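Local coordinates for hydrogenase-specific maturation endopeptidase (Thermococcus kodakarensis, PDB 5IJA), which probably acts as an endopeptidase that matures [NiFe] hydrogenase, activating the enzyme by cutting a precursor form, at residues I55-K63 with A83-M91; P66-I77 with I112-K120. All coordinates share one frame; numbering follows the deposited sequence.

Interaction 1. Residues I55-K63 with A83-M91; sequences IIDAILSDK and AEIRSAHFM
Asp-57, near the C-terminal end of strand 52-59, turns its carboxylate toward the imidazole of His-89 in the first turn of helix 88-103. CG lies anti to the backbone N (chi1 -164°), which swings the acid off the strand toward the helix start. The acid and ring planes stand 65° apart, with OD1 lying 3.0 Å from CD2 of the ring rather than at a nitrogen. OD1 is buried and has no polar partner in the model, while the other oxygen, OD2, may take a weak bond from the Phe-90 backbone N, doubtful because OD2 is crowded in the model. Ser-87 holds the N-cap position, right before helix 88-103.

On one flank, Ile-55 crosses Phe-90 at about a right angle, its tip CD1 coming obliquely to the ring atom CE1 at 3.3 Å. A branched aliphatic and an aromatic suit this buried seam between sheet and helix. Further along, chi1 of Ile-59 (68°) sets CG1 between the backbone N and the carbonyl carbon, and this carries CD1 to CG2 of Ile-85 at a tight 3.5 Å. Here the backbones also meet: Leu-60 N gives a bond to Arg-86 O at 2.8 Å, and Arg-86 N returns one to Leu-60 O at 3.0 Å, a single antiparallel bridge. At the more exposed end, Lys-63 reaches across so that NZ meets Glu-84 OE2 at 3.1 Å, from above the carboxylate plane, a salt bridge suited to a solvent-facing margin.

His-89 NE2 is bonded to Asp-16, so two acids gather round one histidine near the strand end. This arrangement is consistent with the acid-acid-histidine site that hydrogenase maturation proteases use to sense nickel, with Asp-16, Asp-57 and His-89 probably in the equivalent positions.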
ATOM      1  N   ILE A  55      -3.789  -1.515   1.705  1.00 22.33           N
ATOM      2  CA  ILE A  55      -2.524  -0.773   1.664  1.00 27.20           C
ATOM      3  C   ILE A  55      -1.748  -1.176   0.425  1.00 28.02           C
ATOM      4  O   ILE A  55      -1.607  -2.358   0.149  1.00 31.53           O
ATOM      5  CB  ILE A  55      -1.711  -1.043   2.936  1.00 30.33           C
ATOM      6  CG1 ILE A  55      -2.466  -0.496   4.136  1.00 29.77           C
ATOM      7  CG2 ILE A  55      -0.321  -0.413   2.871  1.00 32.16           C
ATOM      8  CD1 ILE A  55      -1.983  -1.078   5.430  1.00 37.62           C
ATOM      9  N   ILE A  56      -1.274  -0.214  -0.338  1.00 25.65           N
ATOM     10  CA  ILE A  56      -0.496  -0.496  -1.520  1.00 26.63           C
ATOM     11  C   ILE A  56       0.853   0.181  -1.397  1.00 32.74           C
ATOM     12  O   ILE A  56       0.928   1.339  -1.157  1.00 30.97           O
ATOM     13  CB  ILE A  56      -1.180  -0.041  -2.818  1.00 27.53           C
ATOM     14  CG1 ILE A  56      -2.619  -0.501  -2.890  1.00 28.83           C
ATOM     15  CG2 ILE A  56      -0.449  -0.589  -4.013  1.00 29.66           C
ATOM     16  CD1 ILE A  56      -3.284  -0.235  -4.205  1.00 29.29           C
ATOM     17  N   ASP A  57       1.905  -0.593  -1.564  1.00 29.62           N
ATOM     18  CA  ASP A  57       3.250  -0.140  -1.327  1.00 30.89           C
ATOM     19  C   ASP A  57       4.285  -0.736  -2.263  1.00 36.87           C
ATOM     20  O   ASP A  57       4.141  -1.827  -2.720  1.00 34.32           O
ATOM     21  CB  ASP A  57       3.619  -0.475   0.106  1.00 34.80           C
ATOM     22  CG  ASP A  57       4.833   0.278   0.600  1.00 43.04           C
ATOM     23  OD1 ASP A  57       5.310   1.174  -0.078  1.00 42.77           O
ATOM     24  OD2 ASP A  57       5.307  -0.049   1.676  1.00 50.88           O
ATOM     25  N   ALA A  58       5.350   0.016  -2.496  1.00 38.57           N
ATOM     26  CA  ALA A  58       6.561  -0.504  -3.128  1.00 42.42           C
ATOM     27  C   ALA A  58       7.356  -1.314  -2.115  1.00 42.94           C
ATOM     28  O   ALA A  58       7.480  -0.908  -0.962  1.00 46.26           O
ATOM     29  CB  ALA A  58       7.402   0.629  -3.675  1.00 39.20           C
ATOM     30  N   ILE A  59       7.886  -2.465  -2.529  1.00 37.73           N
ATOM     31  CA  ILE A  59       8.640  -3.321  -1.619  1.00 40.03           C
ATOM     32  C   ILE A  59       9.931  -3.838  -2.249  1.00 47.61           C
ATOM     33  O   ILE A  59      10.087  -3.807  -3.462  1.00 45.11           O
ATOM     34  CB  ILE A  59       7.825  -4.540  -1.155  1.00 44.25           C
ATOM     35  CG1 ILE A  59       7.572  -5.494  -2.329  1.00 41.01           C
ATOM     36  CG2 ILE A  59       6.537  -4.096  -0.455  1.00 42.13           C
ATOM     37  CD1 ILE A  59       7.020  -6.839  -1.933  1.00 43.02           C
ATOM     38  N   LEU A  60      10.849  -4.300  -1.406  1.00 51.93           N
ATOM     39  CA  LEU A  60      12.049  -4.985  -1.872  1.00 48.80           C
ATOM     40  C   LEU A  60      11.982  -6.439  -1.461  1.00 56.42           C
ATOM     41  O   LEU A  60      11.700  -6.764  -0.309  1.00 56.12           O
ATOM     42  CB  LEU A  60      13.327  -4.339  -1.318  1.00 51.51           C
ATOM     43  CG  LEU A  60      13.636  -2.898  -1.743  1.00 54.96           C
ATOM     44  CD1 LEU A  60      14.985  -2.430  -1.206  1.00 56.03           C
ATOM     45  CD2 LEU A  60      13.583  -2.753  -3.256  1.00 53.96           C
ATOM     46  N   SER A  61      12.237  -7.315  -2.421  1.00 57.81           N
ATOM     47  CA  SER A  61      12.297  -8.737  -2.155  1.00 57.98           C
ATOM     48  C   SER A  61      13.398  -9.357  -3.001  1.00 63.03           C
ATOM     49  O   SER A  61      13.832  -8.778  -4.005  1.00 59.47           O
ATOM     50  CB  SER A  61      10.956  -9.396  -2.445  1.00 60.05           C
ATOM     51  OG  SER A  61      11.024 -10.796  -2.261  1.00 60.68           O
ATOM     52  N   ASP A  62      13.861 -10.527  -2.585  1.00 65.07           N
ATOM     53  CA  ASP A  62      14.886 -11.227  -3.342  1.00 68.78           C
ATOM     54  C   ASP A  62      14.429 -12.631  -3.709  1.00 68.10           C
ATOM     55  O   ASP A  62      15.026 -13.282  -4.564  1.00 73.31           O
ATOM     56  CB  ASP A  62      16.191 -11.254  -2.557  1.00 71.94           C
ATOM     57  CG  ASP A  62      16.691  -9.863  -2.238  1.00 76.05           C
ATOM     58  OD1 ASP A  62      16.434  -8.943  -3.047  1.00 74.87           O
ATOM     59  OD2 ASP A  62      17.334  -9.681  -1.179  1.00 82.52           O
ATOM     60  N   LYS A  63      13.369 -13.094  -3.059  1.00 62.72           N
ATOM     61  CA  LYS A  63      12.717 -14.327  -3.468  1.00 67.14           C
ATOM     62  C   LYS A  63      12.001 -14.084  -4.795  1.00 66.83           C
ATOM     63  O   LYS A  63      11.815 -15.004  -5.594  1.00 66.14           O
ATOM     64  CB  LYS A  63      11.729 -14.811  -2.396  1.00 70.07           C
ATOM     65  CG  LYS A  63      10.726 -15.874  -2.874  1.00 69.46           C
ATOM     66  CD  LYS A  63      10.006 -16.556  -1.714  1.00 73.24           C
ATOM     67  CE  LYS A  63       8.870 -17.447  -2.204  1.00 75.42           C
ATOM     68  NZ  LYS A  63       7.692 -17.436  -1.284  1.00 78.79           N
ATOM     69  N   ALA A  83      10.274 -11.410   7.239  1.00 66.73           N
ATOM     70  CA  ALA A  83      11.382 -11.937   6.483  1.00 71.29           C
ATOM     71  C   ALA A  83      11.239 -11.649   5.004  1.00 72.27           C
ATOM     72  O   ALA A  83      12.083 -11.018   4.375  1.00 74.46           O
ATOM     73  CB  ALA A  83      11.465 -13.433   6.707  1.00 71.01           C
ATOM     74  N   GLU A  84      10.153 -12.128   4.452  1.00 66.90           N
ATOM     75  CA  GLU A  84      10.021 -12.136   3.029  1.00 65.54           C
ATOM     76  C   GLU A  84       9.991 -10.798   2.354  1.00 62.93           C
ATOM     77  O   GLU A  84      10.534 -10.649   1.297  1.00 59.07           O
ATOM     78  CB  GLU A  84       8.809 -12.935   2.655  1.00 70.10           C
ATOM     79  CG  GLU A  84       9.102 -13.943   1.591  1.00 73.98           C
ATOM     80  CD  GLU A  84       7.863 -14.649   1.178  1.00 77.98           C
ATOM     81  OE1 GLU A  84       7.218 -15.253   2.053  1.00 79.91           O
ATOM     82  OE2 GLU A  84       7.543 -14.574  -0.012  1.00 80.89           O
ATOM     83  N   ILE A  85       9.336  -9.829   2.943  1.00 59.90           N
ATOM     84  CA  ILE A  85       8.995  -8.613   2.229  1.00 60.35           C
ATOM     85  C   ILE A  85       9.585  -7.416   2.899  1.00 60.73           C
ATOM     86  O   ILE A  85       9.577  -7.363   4.095  1.00 62.85           O
ATOM     87  CB  ILE A  85       7.472  -8.390   2.238  1.00 57.12           C
ATOM     88  CG1 ILE A  85       6.705  -9.548   1.604  1.00 62.11           C
ATOM     89  CG2 ILE A  85       7.099  -7.125   1.528  1.00 54.14           C
ATOM     90  CD1 ILE A  85       7.463 -10.387   0.605  1.00 64.63           C
ATOM     91  N   ARG A  86      10.053  -6.439   2.149  1.00 57.93           N
ATOM     92  CA  ARG A  86      10.555  -5.240   2.796  1.00 58.76           C
ATOM     93  C   ARG A  86       9.965  -3.969   2.257  1.00 52.98           C
ATOM     94  O   ARG A  86      10.310  -3.531   1.197  1.00 51.40           O
ATOM     95  CB  ARG A  86      12.082  -5.178   2.734  1.00 51.92           C
ATOM     96  CG  ARG A  86      12.698  -6.557   2.820  1.00 59.58           C
ATOM     97  CD  ARG A  86      14.207  -6.533   2.680  1.00 66.80           C
ATOM     98  NE  ARG A  86      14.705  -7.824   2.253  1.00 72.65           N
ATOM     99  CZ  ARG A  86      15.272  -8.727   3.045  1.00 80.14           C
ATOM    100  NH1 ARG A  86      15.452  -8.495   4.333  1.00 69.31           N
ATOM    101  NH2 ARG A  86      15.667  -9.876   2.538  1.00 82.13           N
ATOM    102  N   SER A  87       9.118  -3.337   3.052  1.00 57.92           N
ATOM    103  CA  SER A  87       8.673  -2.011   2.714  1.00 50.38           C
ATOM    104  C   SER A  87       9.017  -1.139   3.846  1.00 55.24           C
ATOM    105  O   SER A  87       8.405  -1.170   4.886  1.00 53.15           O
ATOM    106  CB  SER A  87       7.199  -1.955   2.464  1.00 51.28           C
ATOM    107  OG  SER A  87       6.513  -2.339   3.577  1.00 53.59           O
ATOM    108  N   ALA A  88       9.954  -0.263   3.575  1.00 59.20           N
ATOM    109  CA  ALA A  88      10.390   0.703   4.542  1.00 58.17           C
ATOM    110  C   ALA A  88       9.164   1.512   4.881  1.00 54.34           C
ATOM    111  O   ALA A  88       9.008   1.946   6.000  1.00 50.35           O
ATOM    112  CB  ALA A  88      11.466   1.589   3.949  1.00 53.14           C
ATOM    113  N   HIS A  89       8.339   1.752   3.872  1.00 50.05           N
ATOM    114  CA  HIS A  89       7.223   2.621   4.032  1.00 48.02           C
ATOM    115  C   HIS A  89       6.159   2.134   4.981  1.00 45.31           C
ATOM    116  O   HIS A  89       5.826   2.829   5.885  1.00 46.53           O
ATOM    117  CB  HIS A  89       6.578   2.816   2.695  1.00 44.85           C
ATOM    118  CG  HIS A  89       7.514   3.205   1.613  1.00 48.78           C
ATOM    119  ND1 HIS A  89       8.059   4.456   1.523  1.00 50.75           N
ATOM    120  CD2 HIS A  89       7.958   2.525   0.539  1.00 49.84           C
ATOM    121  CE1 HIS A  89       8.823   4.524   0.454  1.00 47.99           C
ATOM    122  NE2 HIS A  89       8.778   3.364  -0.157  1.00 47.81           N
ATOM    123  N   PHE A  90       5.695   0.915   4.837  1.00 40.10           N
ATOM    124  CA  PHE A  90       4.683   0.446   5.746  1.00 38.20           C
ATOM    125  C   PHE A  90       5.316   0.362   7.108  1.00 43.63           C
ATOM    126  O   PHE A  90       4.723   0.721   8.076  1.00 41.69           O
ATOM    127  CB  PHE A  90       4.043  -0.860   5.326  1.00 40.95           C
ATOM    128  CG  PHE A  90       2.869  -1.240   6.160  1.00 40.95           C
ATOM    129  CD1 PHE A  90       1.868  -0.347   6.401  1.00 41.53           C
ATOM    130  CD2 PHE A  90       2.795  -2.461   6.733  1.00 44.06           C
ATOM    131  CE1 PHE A  90       0.803  -0.679   7.176  1.00 42.25           C
ATOM    132  CE2 PHE A  90       1.736  -2.809   7.517  1.00 46.84           C
ATOM    133  CZ  PHE A  90       0.734  -1.919   7.727  1.00 47.26           C
ATOM    134  N   MET A  91       6.552  -0.097   7.158  1.00 40.48           N
ATOM    135  CA  MET A  91       7.276  -0.182   8.426  1.00 42.22           C
ATOM    136  C   MET A  91       7.280   1.160   9.160  1.00 39.66           C
ATOM    137  O   MET A  91       7.184   1.206  10.385  1.00 41.00           O
ATOM    138  CB  MET A  91       8.718  -0.651   8.202  1.00 43.69           C
ATOM    139  CG  MET A  91       8.844  -2.080   7.718  1.00 41.56           C
ATOM    140  SD  MET A  91       8.031  -3.281   8.767  1.00 47.74           S
ATOM    141  CE  MET A  91       8.848  -2.972  10.326  1.00 47.68           C
TER

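Interaction 2. Residues P66-I77 with I112-K120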
ATOM      1  N   PRO A  66      11.538  -8.188  -9.931  1.00 50.87           N
ATOM      2  CA  PRO A  66      10.868  -6.897 -10.108  1.00 52.45           C
ATOM      3  C   PRO A  66       9.579  -6.952 -10.923  1.00 53.61           C
ATOM      4  O   PRO A  66       9.483  -7.672 -11.919  1.00 51.01           O
ATOM      5  CB  PRO A  66      11.918  -6.068 -10.840  1.00 54.80           C
ATOM      6  CG  PRO A  66      13.208  -6.598 -10.322  1.00 56.34           C
ATOM      7  CD  PRO A  66      12.993  -8.082 -10.141  1.00 56.98           C
ATOM      8  N   GLY A  67       8.592  -6.173 -10.495  1.00 51.40           N
ATOM      9  CA  GLY A  67       7.317  -6.122 -11.184  1.00 44.74           C
ATOM     10  C   GLY A  67       6.334  -7.132 -10.629  1.00 44.57           C
ATOM     11  O   GLY A  67       5.144  -7.111 -10.956  1.00 44.89           O
ATOM     12  N   GLU A  68       6.838  -8.029  -9.790  1.00 42.03           N
ATOM     13  CA  GLU A  68       5.991  -8.996  -9.102  1.00 42.95           C
ATOM     14  C   GLU A  68       5.123  -8.312  -8.057  1.00 39.53           C
ATOM     15  O   GLU A  68       5.514  -7.297  -7.491  1.00 38.87           O
ATOM     16  CB  GLU A  68       6.834 -10.064  -8.415  1.00 48.39           C
ATOM     17  CG  GLU A  68       6.269 -11.459  -8.496  1.00 56.39           C
ATOM     18  CD  GLU A  68       6.827 -12.209  -9.679  1.00 58.35           C
ATOM     19  OE1 GLU A  68       7.916 -12.806  -9.529  1.00 59.36           O
ATOM     20  OE2 GLU A  68       6.187 -12.176 -10.753  1.00 56.73           O
ATOM     21  N   VAL A  69       3.956  -8.879  -7.787  1.00 36.50           N
ATOM     22  CA  VAL A  69       3.076  -8.323  -6.769  1.00 38.37           C
ATOM     23  C   VAL A  69       2.692  -9.372  -5.720  1.00 42.54           C
ATOM     24  O   VAL A  69       2.364 -10.511  -6.052  1.00 46.37           O
ATOM     25  CB  VAL A  69       1.806  -7.735  -7.402  1.00 35.36           C
ATOM     26  CG1 VAL A  69       0.862  -7.255  -6.330  1.00 39.20           C
ATOM     27  CG2 VAL A  69       2.165  -6.600  -8.370  1.00 35.46           C
ATOM     28  N   VAL A  70       2.756  -8.981  -4.449  1.00 41.92           N
ATOM     29  CA  VAL A  70       2.292  -9.828  -3.364  1.00 36.43           C
ATOM     30  C   VAL A  70       1.014  -9.260  -2.777  1.00 36.12           C
ATOM     31  O   VAL A  70       0.765  -8.055  -2.871  1.00 34.74           O
ATOM     32  CB  VAL A  70       3.333  -9.958  -2.252  1.00 37.17           C
ATOM     33  CG1 VAL A  70       4.602 -10.561  -2.798  1.00 44.19           C
ATOM     34  CG2 VAL A  70       3.622  -8.587  -1.629  1.00 40.34           C
ATOM     35  N   HIS A  71       0.219 -10.131  -2.161  1.00 34.94           N
ATOM     36  CA  HIS A  71      -1.030  -9.733  -1.512  1.00 35.91           C
ATOM     37  C   HIS A  71      -1.241 -10.553  -0.258  1.00 39.03           C
ATOM     38  O   HIS A  71      -1.514 -11.747  -0.332  1.00 40.47           O
ATOM     39  CB  HIS A  71      -2.223  -9.900  -2.459  1.00 37.22           C
ATOM     40  CG  HIS A  71      -3.559  -9.718  -1.803  1.00 36.30           C
ATOM     41  ND1 HIS A  71      -4.722 -10.224  -2.342  1.00 33.86           N
ATOM     42  CD2 HIS A  71      -3.922  -9.070  -0.668  1.00 33.19           C
ATOM     43  CE1 HIS A  71      -5.741  -9.914  -1.558  1.00 38.29           C
ATOM     44  NE2 HIS A  71      -5.282  -9.213  -0.537  1.00 36.88           N
ATOM     45  N   PHE A  72      -1.121  -9.900   0.895  1.00 35.90           N
ATOM     46  CA  PHE A  72      -1.340 -10.549   2.176  1.00 38.76           C
ATOM     47  C   PHE A  72      -2.463  -9.852   2.925  1.00 38.98           C
ATOM     48  O   PHE A  72      -2.780  -8.689   2.651  1.00 37.10           O
ATOM     49  CB  PHE A  72      -0.061 -10.530   3.014  1.00 42.63           C
ATOM     50  CG  PHE A  72       1.160 -10.977   2.273  1.00 44.08           C
ATOM     51  CD1 PHE A  72       1.187 -12.206   1.632  1.00 43.84           C
ATOM     52  CD2 PHE A  72       2.282 -10.165   2.212  1.00 41.59           C
ATOM     53  CE1 PHE A  72       2.311 -12.615   0.949  1.00 44.05           C
ATOM     54  CE2 PHE A  72       3.410 -10.566   1.531  1.00 46.25           C
ATOM     55  CZ  PHE A  72       3.427 -11.794   0.897  1.00 44.61           C
ATOM     56  N   SER A  73      -3.065 -10.543   3.884  1.00 34.80           N
ATOM     57  CA  SER A  73      -4.076  -9.896   4.710  1.00 35.82           C
ATOM     58  C   SER A  73      -4.082 -10.419   6.132  1.00 40.73           C
ATOM     59  O   SER A  73      -3.653 -11.542   6.393  1.00 42.66           O
ATOM     60  CB  SER A  73      -5.465 -10.064   4.090  1.00 39.65           C
ATOM     61  OG  SER A  73      -5.903 -11.400   4.199  1.00 42.44           O
ATOM     62  N   GLY A  74      -4.579  -9.594   7.049  1.00 34.74           N
ATOM     63  CA  GLY A  74      -4.711 -10.007   8.439  1.00 42.84           C
ATOM     64  C   GLY A  74      -3.365 -10.191   9.120  1.00 41.96           C
ATOM     65  O   GLY A  74      -2.396  -9.481   8.812  1.00 41.14           O
ATOM     66  N   GLU A  75      -3.300 -11.138  10.055  1.00 40.70           N
ATOM     67  CA  GLU A  75      -2.080 -11.359  10.828  1.00 44.34           C
ATOM     68  C   GLU A  75      -0.925 -11.784   9.919  1.00 42.70           C
ATOM     69  O   GLU A  75       0.240 -11.534  10.216  1.00 44.45           O
ATOM     70  CB  GLU A  75      -2.326 -12.404  11.916  1.00 44.45           C
ATOM     71  N   GLU A  76      -1.273 -12.400   8.792  1.00 44.58           N
ATOM     72  CA  GLU A  76      -0.307 -12.837   7.787  1.00 43.35           C
ATOM     73  C   GLU A  76       0.622 -11.715   7.331  1.00 45.36           C
ATOM     74  O   GLU A  76       1.778 -11.962   7.008  1.00 46.10           O
ATOM     75  CB  GLU A  76      -1.050 -13.418   6.573  1.00 45.25           C
ATOM     76  CG  GLU A  76      -0.162 -14.114   5.533  1.00 50.01           C
ATOM     77  CD  GLU A  76      -0.883 -14.372   4.211  1.00 54.38           C
ATOM     78  OE1 GLU A  76      -1.811 -13.602   3.867  1.00 52.05           O
ATOM     79  OE2 GLU A  76      -0.522 -15.347   3.513  1.00 52.57           O
ATOM     80  N   ILE A  77       0.105 -10.485   7.288  1.00 42.65           N
ATOM     81  CA  ILE A  77       0.884  -9.342   6.813  1.00 41.52           C
ATOM     82  C   ILE A  77       2.155  -9.170   7.624  1.00 42.78           C
ATOM     83  O   ILE A  77       3.244  -8.969   7.075  1.00 39.03           O
ATOM     84  CB  ILE A  77       0.080  -8.024   6.889  1.00 39.57           C
ATOM     85  CG1 ILE A  77      -1.161  -8.090   6.007  1.00 38.21           C
ATOM     86  CG2 ILE A  77       0.949  -6.836   6.490  1.00 35.83           C
ATOM     87  CD1 ILE A  77      -2.028  -6.850   6.125  1.00 34.68           C
ATOM     88  N   ILE A 112      -7.555  -5.718   7.152  1.00 31.11           N
ATOM     89  CA  ILE A 112      -6.400  -5.090   6.518  1.00 32.91           C
ATOM     90  C   ILE A 112      -5.797  -5.970   5.431  1.00 37.12           C
ATOM     91  O   ILE A 112      -5.546  -7.148   5.649  1.00 34.16           O
ATOM     92  CB  ILE A 112      -5.288  -4.770   7.528  1.00 32.96           C
ATOM     93  CG1 ILE A 112      -5.857  -4.101   8.781  1.00 39.03           C
ATOM     94  CG2 ILE A 112      -4.198  -3.907   6.857  1.00 35.01           C
ATOM     95  CD1 ILE A 112      -6.537  -2.772   8.532  1.00 35.99           C
ATOM     96  N   HIS A 113      -5.543  -5.366   4.274  1.00 30.22           N
ATOM     97  CA  HIS A 113      -4.915  -6.026   3.139  1.00 27.01           C
ATOM     98  C   HIS A 113      -3.668  -5.268   2.734  1.00 31.46           C
ATOM     99  O   HIS A 113      -3.637  -4.035   2.817  1.00 31.34           O
ATOM    100  CB  HIS A 113      -5.886  -6.083   1.948  1.00 29.59           C
ATOM    101  CG  HIS A 113      -7.008  -7.051   2.132  1.00 32.92           C
ATOM    102  ND1 HIS A 113      -6.996  -8.310   1.577  1.00 36.47           N
ATOM    103  CD2 HIS A 113      -8.176  -6.949   2.809  1.00 35.86           C
ATOM    104  CE1 HIS A 113      -8.103  -8.947   1.909  1.00 36.93           C
ATOM    105  NE2 HIS A 113      -8.842  -8.140   2.646  1.00 33.86           N
ATOM    106  N   PHE A 114      -2.649  -5.994   2.288  1.00 26.05           N
ATOM    107  CA  PHE A 114      -1.380  -5.386   1.886  1.00 28.84           C
ATOM    108  C   PHE A 114      -1.069  -5.871   0.489  1.00 29.05           C
ATOM    109  O   PHE A 114      -0.984  -7.066   0.237  1.00 31.64           O
ATOM    110  CB  PHE A 114      -0.227  -5.753   2.851  1.00 27.29           C
ATOM    111  CG  PHE A 114       1.094  -5.163   2.466  1.00 28.83           C
ATOM    112  CD1 PHE A 114       1.945  -5.834   1.597  1.00 33.04           C
ATOM    113  CD2 PHE A 114       1.492  -3.930   2.962  1.00 33.21           C
ATOM    114  CE1 PHE A 114       3.160  -5.277   1.220  1.00 31.41           C
ATOM    115  CE2 PHE A 114       2.721  -3.364   2.589  1.00 39.53           C
ATOM    116  CZ  PHE A 114       3.553  -4.047   1.720  1.00 35.85           C
ATOM    117  N   ILE A 115      -0.882  -4.922  -0.421  1.00 28.87           N
ATOM    118  CA  ILE A 115      -0.438  -5.225  -1.767  1.00 28.54           C
ATOM    119  C   ILE A 115       0.942  -4.629  -1.945  1.00 30.46           C
ATOM    120  O   ILE A 115       1.117  -3.410  -1.816  1.00 31.41           O
ATOM    121  CB  ILE A 115      -1.393  -4.645  -2.818  1.00 29.05           C
ATOM    122  CG1 ILE A 115      -2.817  -5.124  -2.537  1.00 27.91           C
ATOM    123  CG2 ILE A 115      -0.931  -5.053  -4.223  1.00 33.53           C
ATOM    124  CD1 ILE A 115      -3.880  -4.462  -3.466  1.00 27.89           C
ATOM    125  N   GLY A 116       1.928  -5.484  -2.204  1.00 31.75           N
ATOM    126  CA  GLY A 116       3.295  -5.032  -2.384  1.00 32.53           C
ATOM    127  C   GLY A 116       3.765  -5.191  -3.820  1.00 35.09           C
ATOM    128  O   GLY A 116       3.566  -6.241  -4.434  1.00 37.60           O
ATOM    129  N   ILE A 117       4.372  -4.140  -4.353  1.00 31.53           N
ATOM    130  CA  ILE A 117       4.868  -4.147  -5.726  1.00 38.07           C
ATOM    131  C   ILE A 117       6.385  -4.158  -5.695  1.00 42.65           C
ATOM    132  O   ILE A 117       7.007  -3.203  -5.214  1.00 39.44           O
ATOM    133  CB  ILE A 117       4.365  -2.930  -6.518  1.00 33.89           C
ATOM    134  CG1 ILE A 117       2.834  -2.885  -6.510  1.00 36.07           C
ATOM    135  CG2 ILE A 117       4.896  -2.958  -7.957  1.00 39.50           C
ATOM    136  CD1 ILE A 117       2.271  -1.513  -6.875  1.00 38.65           C
ATOM    137  N   VAL A 118       6.980  -5.240  -6.190  1.00 40.99           N
ATOM    138  CA  VAL A 118       8.421  -5.426  -6.050  1.00 45.86           C
ATOM    139  C   VAL A 118       9.174  -4.477  -6.977  1.00 44.11           C
ATOM    140  O   VAL A 118       9.065  -4.546  -8.200  1.00 44.40           O
ATOM    141  CB  VAL A 118       8.847  -6.888  -6.320  1.00 41.55           C
ATOM    142  CG1 VAL A 118      10.362  -7.018  -6.272  1.00 45.35           C
ATOM    143  CG2 VAL A 118       8.211  -7.825  -5.314  1.00 46.18           C
ATOM    144  N   ALA A 119       9.932  -3.578  -6.362  1.00 42.58           N
ATOM    145  CA  ALA A 119      10.649  -2.545  -7.076  1.00 43.42           C
ATOM    146  C   ALA A 119      11.899  -3.095  -7.769  1.00 48.24           C
ATOM    147  O   ALA A 119      12.388  -4.177  -7.438  1.00 48.14           O
ATOM    148  CB  ALA A 119      11.033  -1.433  -6.119  1.00 47.83           C
ATOM    149  N   LYS A 120      12.405  -2.330  -8.722  1.00 46.68           N
ATOM    150  CA  LYS A 120      13.647  -2.668  -9.407  1.00 52.41           C
ATOM    151  C   LYS A 120      14.688  -1.567  -9.189  1.00 53.63           C
ATOM    152  O   LYS A 120      15.786  -1.821  -8.695  1.00 58.52           O
ATOM    153  CB  LYS A 120      13.400  -2.864 -10.901  1.00 55.42           C
ATOM    154  CG  LYS A 120      14.663  -3.098 -11.708  1.00 59.31           C
ATOM    155  CD  LYS A 120      14.402  -2.904 -13.190  1.00 61.01           C
ATOM    156  CE  LYS A 120      15.541  -3.468 -14.022  1.00 67.44           C
ATOM    157  NZ  LYS A 120      15.478  -2.955 -15.414  1.00 67.30           N
TER
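Phe-114 forms the apolar centre: its ring runs past Phe-72 and meets Val-70 CG2 at its edge, a buried row of bulky groups on one face of the sheet. Ile-77, just after the turn, packs over the base of this aromatic, Ile-77 CD1 lying 3.9 Å from Phe-114 CB. The same Ile-77 CD1 is 3.7 Å from Ile-112 CG2. Gly-116 fits opposite Val-70 because any CB there would collide with Val-70 CG2. Paired backbone bonds join the strands between these residues, such as Phe-114 N to Phe-72 O at 2.7 Å.

The opposite face carries Val-69 against Ile-115, CG1 to CG2 at 3.5 Å, and then turns polar. His-71 has CG anti to its backbone N (chi1 171°), which carries its ring across to His-113. There His-71 NE2 and His-113 ND1 share a nearly straight hydrogen bond of 2.9 Å, edge to edge, while Ser-73 CB lies over the face of His-113. Replacing His-113 with a leucine would probably leave His-71 NE2 and Glu-111, which bonds NE2 of His-113, without their mate.

Past Ser-73, Gly-74 takes the positive phi of a type II' turn. The pair is the antiparallel edge of a mixed, Rossmann-like alpha/beta sheet.

Overall arrangement
Residues 55-63 of interaction 1 are the end of strand 52-59 and the loop after it, and strand 69-73 opens interaction 2 before interaction 1 has closed. Interaction 1 then closes a short loop when residues 83-91 return to the end of strand 52-59, with strand 69-73 and helix 76-80 inside it. Helices 88-103 and 105-109 follow, and strand 111-118 closes the longer loop of interaction 2, so the two contacts cross along the chain. In space, strand 111-118 lies between strands 52-59 and 69-73, bonded to Ile-55 through the backbone at His-113 and Ile-115. Ile-85 on Phe-72 ties the loop before helix 88-103 to edge strand 69-73, and Ile-59 packs on Phe-114 between neighbouring strands.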